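Hybrid kinase (Caulobacter vibrioides, PDB 6QRL) is a hybrid histidine kinase whose pseudo-receiver domain, represented here, binds the second messenger cyclic di-GMP, which activates the kinase by freeing it from auto-inhibition. Local coordinates at residues A[86-90]-A[91-95]; A[107-110]-A[111-114]. One frame throughout, in Å; residues are numbered along the deposited sequence.

Interaction 1: A[86-90]-A[91-95]; sequences DRLKA and AGFSG
The backbone of 86-90 runs without a break into 91-95 and ends its helix in a Schellman motif: Phe93 N reaches back to Leu88 O (3.1 Å), Gly92 N binds Lys89 O (2.9 Å), and Gly92 supplies the positive phi (119°) that turns the chain. Ala91 N still makes an ordinary helical bond to Arg87 O. The Gly92 donor sits well above the carbonyl plane of Lys89, so it does not use a lone pair there. A water bridges the exit, donating to Lys89 O at 2.6 Å and to Phe93 O at 2.7 Å.

Under the turn, Leu88 and Phe93 meet obliquely, with Leu88 CD2 3.8 Å from Phe93 CE2. Phe93 CG lies anti to its own carbonyl carbon (chi1 -82°), which swings the ring back beneath the last helical turn and brings Leu88 O to its edge, in plane. Lys89 sets out away from the loop, then curls back through three successive bends, laying its CD 3.3 Å from Phe93 O. Helix 85-91 and the following strand 95-98 belong to a beta-alpha-beta unit of the receiver fold; Leu88 and Phe93 both pack on Val75 of strand 73-77, and Phe93 also touches Leu65 and Pro67.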
# COMPACT_ATOMS: atom_id res chain seq x y z
N ASP A 86 12.48 8.24 -5.79
CA ASP A 86 12.52 9.66 -5.31
C ASP A 86 11.18 10.35 -5.61
O ASP A 86 10.62 10.99 -4.72
CB ASP A 86 13.73 10.42 -5.86
CG ASP A 86 15.07 9.93 -5.31
OD1 ASP A 86 15.08 9.35 -4.19
OD2 ASP A 86 16.10 10.15 -6.00
N ARG A 87 10.65 10.20 -6.82
CA ARG A 87 9.36 10.80 -7.21
C ARG A 87 8.22 10.28 -6.32
O ARG A 87 7.36 11.07 -5.93
CB ARG A 87 9.07 10.45 -8.67
CG ARG A 87 7.74 10.99 -9.16
CD ARG A 87 7.56 10.68 -10.64
NE ARG A 87 6.30 11.26 -11.11
CZ ARG A 87 5.80 11.09 -12.33
NH1 ARG A 87 6.42 10.31 -13.21
NH2 ARG A 87 4.64 11.65 -12.65
N LEU A 88 8.21 8.99 -6.02
CA LEU A 88 7.10 8.37 -5.25
C LEU A 88 7.20 8.79 -3.78
O LEU A 88 6.15 9.09 -3.18
CB LEU A 88 7.16 6.84 -5.42
CG LEU A 88 6.79 6.36 -6.82
CD1 LEU A 88 7.24 4.94 -7.07
CD2 LEU A 88 5.30 6.42 -7.00
N LYS A 89 8.42 8.89 -3.24
CA LYS A 89 8.61 9.45 -1.88
C LYS A 89 8.15 10.91 -1.85
O LYS A 89 7.42 11.25 -0.92
CB LYS A 89 10.03 9.26 -1.37
CG LYS A 89 10.46 7.80 -1.24
CD LYS A 89 9.79 7.04 -0.11
CE LYS A 89 10.19 7.54 1.26
NZ LYS A 89 11.61 7.23 1.56
N ALA A 90 8.49 11.73 -2.85
CA ALA A 90 8.06 13.15 -2.93
C ALA A 90 6.54 13.25 -3.03
O ALA A 90 5.99 14.20 -2.50
CB ALA A 90 8.70 13.84 -4.12
N ALA A 91 5.89 12.30 -3.71
CA ALA A 91 4.41 12.23 -3.80
C ALA A 91 3.79 11.88 -2.43
O ALA A 91 2.61 12.12 -2.25
CB ALA A 91 4.02 11.26 -4.88
N GLY A 92 4.54 11.30 -1.49
CA GLY A 92 4.05 11.03 -0.13
C GLY A 92 4.04 9.54 0.26
O GLY A 92 3.52 9.20 1.32
N PHE A 93 4.53 8.64 -0.59
CA PHE A 93 4.64 7.20 -0.22
C PHE A 93 5.63 7.02 0.94
O PHE A 93 6.69 7.64 0.97
CB PHE A 93 5.05 6.37 -1.42
CG PHE A 93 3.88 6.03 -2.31
CD1 PHE A 93 3.03 4.99 -1.98
CD2 PHE A 93 3.68 6.70 -3.50
CE1 PHE A 93 1.97 4.65 -2.80
CE2 PHE A 93 2.63 6.36 -4.33
CZ PHE A 93 1.77 5.34 -3.98
N SER A 94 5.27 6.17 1.88
CA SER A 94 6.09 5.86 3.08
C SER A 94 7.34 5.08 2.67
O SER A 94 8.40 5.29 3.25
CB SER A 94 5.26 5.05 4.05
OG SER A 94 6.03 4.58 5.15
N GLY A 95 7.20 4.18 1.71
CA GLY A 95 8.24 3.23 1.30
C GLY A 95 7.77 2.42 0.10
O GLY A 95 6.69 2.71 -0.47
O HOH W 1 7.22 10.23 1.44

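Interaction 2: A[107-110]-A[111-114]; sequences VAQV and LQAV. With C2E (9,9'-[(2R,3R,3aS,5S,7aR,9R,10R,10aS,12S,14aR)-3,5,10,12-tetrahydroxy-5,12-dioxidooctahydro-2H,7H-difuro[3,2-d:3',2'-j][1,3,7,9,2,8]tetraoxadiphosphacyclododecine-2,9-diyl]bis(2-amino-1,9-dihydro-6H-purin-6-one)), chain C.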
# COMPACT_ATOMS: atom_id res chain seq x y z
N VAL A 107 5.93 -7.08 6.08
CA VAL A 107 5.72 -6.85 7.54
C VAL A 107 6.47 -5.58 7.99
O VAL A 107 5.86 -4.73 8.64
CB VAL A 107 6.16 -8.09 8.34
CG1 VAL A 107 6.24 -7.80 9.83
CG2 VAL A 107 5.21 -9.26 8.06
N ALA A 108 7.76 -5.45 7.68
CA ALA A 108 8.58 -4.29 8.08
C ALA A 108 7.97 -3.00 7.51
O ALA A 108 7.82 -2.07 8.28
CB ALA A 108 10.02 -4.47 7.65
N GLN A 109 7.57 -2.95 6.22
CA GLN A 109 7.07 -1.67 5.64
C GLN A 109 5.67 -1.32 6.18
O GLN A 109 5.38 -0.13 6.32
CB GLN A 109 7.10 -1.71 4.12
CG GLN A 109 8.51 -1.69 3.55
CD GLN A 109 9.32 -0.50 3.99
OE1 GLN A 109 8.85 0.64 3.93
NE2 GLN A 109 10.55 -0.76 4.44
N VAL A 110 4.85 -2.31 6.52
CA VAL A 110 3.53 -2.06 7.15
C VAL A 110 3.74 -1.55 8.58
O VAL A 110 3.08 -0.55 8.95
CB VAL A 110 2.66 -3.33 7.09
CG1 VAL A 110 1.40 -3.15 7.91
CG2 VAL A 110 2.33 -3.69 5.63
N LEU A 111 4.62 -2.19 9.36
CA LEU A 111 4.87 -1.77 10.78
C LEU A 111 5.43 -0.35 10.84
O LEU A 111 5.07 0.35 11.80
CB LEU A 111 5.82 -2.74 11.48
CG LEU A 111 5.24 -4.13 11.74
CD1 LEU A 111 6.15 -4.94 12.67
CD2 LEU A 111 3.83 -4.06 12.32
N GLN A 112 6.25 0.07 9.87
CA GLN A 112 6.99 1.36 9.91
C GLN A 112 6.27 2.44 9.11
O GLN A 112 6.83 3.54 9.02
CB GLN A 112 8.40 1.19 9.32
CG GLN A 112 9.26 0.18 10.08
CD GLN A 112 10.51 -0.20 9.31
OE1 GLN A 112 10.85 0.39 8.28
NE2 GLN A 112 11.20 -1.22 9.80
N ALA A 113 5.14 2.14 8.47
CA ALA A 113 4.48 3.01 7.47
C ALA A 113 4.10 4.37 8.10
O ALA A 113 3.54 4.38 9.22
CB ALA A 113 3.24 2.35 6.93
N VAL A 114 4.41 5.46 7.40
CA VAL A 114 4.24 6.86 7.89
C VAL A 114 3.22 7.52 6.97
O VAL A 114 3.02 7.02 5.81
CB VAL A 114 5.59 7.63 7.91
CG1 VAL A 114 6.63 6.99 8.84
CG2 VAL A 114 6.18 7.80 6.51
P1 C2E C . 17.07 -2.63 -1.65
O2P C2E C . 15.66 -2.56 -2.20
O1P C2E C . 18.12 -1.71 -2.18
O5' C2E C . 16.93 -2.27 -0.10
C5' C2E C . 18.12 -2.00 0.65
C4' C2E C . 17.70 -1.68 2.05
O4' C2E C . 17.00 -0.43 2.07
C3' C2E C . 16.72 -2.67 2.67
O3' C2E C . 17.51 -3.77 3.15
C2' C2E C . 16.02 -1.81 3.74
O2' C2E C . 16.54 -2.05 5.04
C1' C2E C . 16.27 -0.37 3.28
N9 C2E C . 15.07 0.42 2.98
C8 C2E C . 14.95 1.78 3.16
N7 C2E C . 13.81 2.26 2.74
C5 C2E C . 13.14 1.15 2.22
C6 C2E C . 11.86 1.06 1.62
O6 C2E C . 11.06 1.96 1.38
N1 C2E C . 11.57 -0.24 1.22
C2 C2E C . 12.40 -1.33 1.40
N2 C2E C . 11.93 -2.51 0.94
N3 C2E C . 13.60 -1.25 1.96
C4 C2E C . 13.91 0.02 2.35
P11 C2E C . 16.83 -5.22 3.06
O21 C2E C . 15.42 -5.03 3.55
O11 C2E C . 17.73 -6.20 3.75
O5A C2E C . 16.84 -5.59 1.50
C5A C2E C . 18.07 -6.01 0.83
C4A C2E C . 17.77 -6.28 -0.62
O4A C2E C . 17.00 -7.51 -0.74
C3A C2E C . 16.91 -5.24 -1.34
O3A C2E C . 17.71 -4.12 -1.71
C2A C2E C . 16.35 -6.06 -2.50
O2A C2E C . 17.19 -6.31 -3.59
C1A C2E C . 16.10 -7.41 -1.82
N91 C2E C . 14.74 -7.49 -1.32
C81 C2E C . 14.32 -7.00 -0.11
N71 C2E C . 13.03 -7.13 0.08
C51 C2E C . 12.58 -7.75 -1.08
C61 C2E C . 11.28 -8.16 -1.42
O61 C2E C . 10.23 -7.98 -0.78
N11 C2E C . 11.26 -8.77 -2.68
C21 C2E C . 12.35 -8.97 -3.49
N21 C2E C . 12.11 -9.61 -4.65
N31 C2E C . 13.58 -8.57 -3.18
C41 C2E C . 13.63 -7.98 -1.95
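Gln109 and Gln112 bring their amides to within 4.0 Å (Gln109 NE2 to Gln112 OE1), but they point to different partners. The Gln109 amide lies nearly parallel to one guanine of cyclic di-GMP, shifted toward the N1-C6-O6 edge, with NE2 above N1 and CD and OE1 beyond the rim. Its NE2 is 3.4 Å from N1 and its OE1 3.6 Å from O6, an offset approach over the rim, not in-plane pairing. The side chain sets off away from 111-114, and the bend at chi2 (-57°) turns its amide back toward Gln112. Gln112 runs extended beyond CG and lies across the Ala108 carbonyl: CG comes within 3.2 Å of Ala108 O, which also accepts the bond from Gln112 N at 3.1 Å.

Further out, Leu111 N binds Val107 O at 2.9 Å, a nearly straight helical bond. The Val107 and Leu111 side chains lie side by side, CG1 of Val107 4.0 Å from CD1 of Leu111. The last bond, Ala113 N to Val110 O, is long and weak as helix 103-111 gives out. Val110 and Ala113 face the sheet, packing on Val51 of strand 51-55, while Val107 and Leu111 turn toward the N-terminal segment at Pro3 and Leu4.

Interactions 1 and 2 are two helix endings on the same receiver domain, their centres 14 Å apart, and they meet where the chain leaves each helix. Ser94 OG lies 2.9 Å from Val114 N, a probable hydrogen bond, and 3.2 Å from Ala113 CA, tying the entry to strand 95-98 to the segment that follows helix 103-111. Nearer the ligand, Gly95 CA packs 3.7 Å from Gln109 OE1, and that same CA is 3.1 Å from O6 of cyclic di-GMP. The two contacts thus each give one residue to the pocket wall around one guanine. Tyr96, Pro100, Arg102 and Ser105 also hydrogen-bond the ligand.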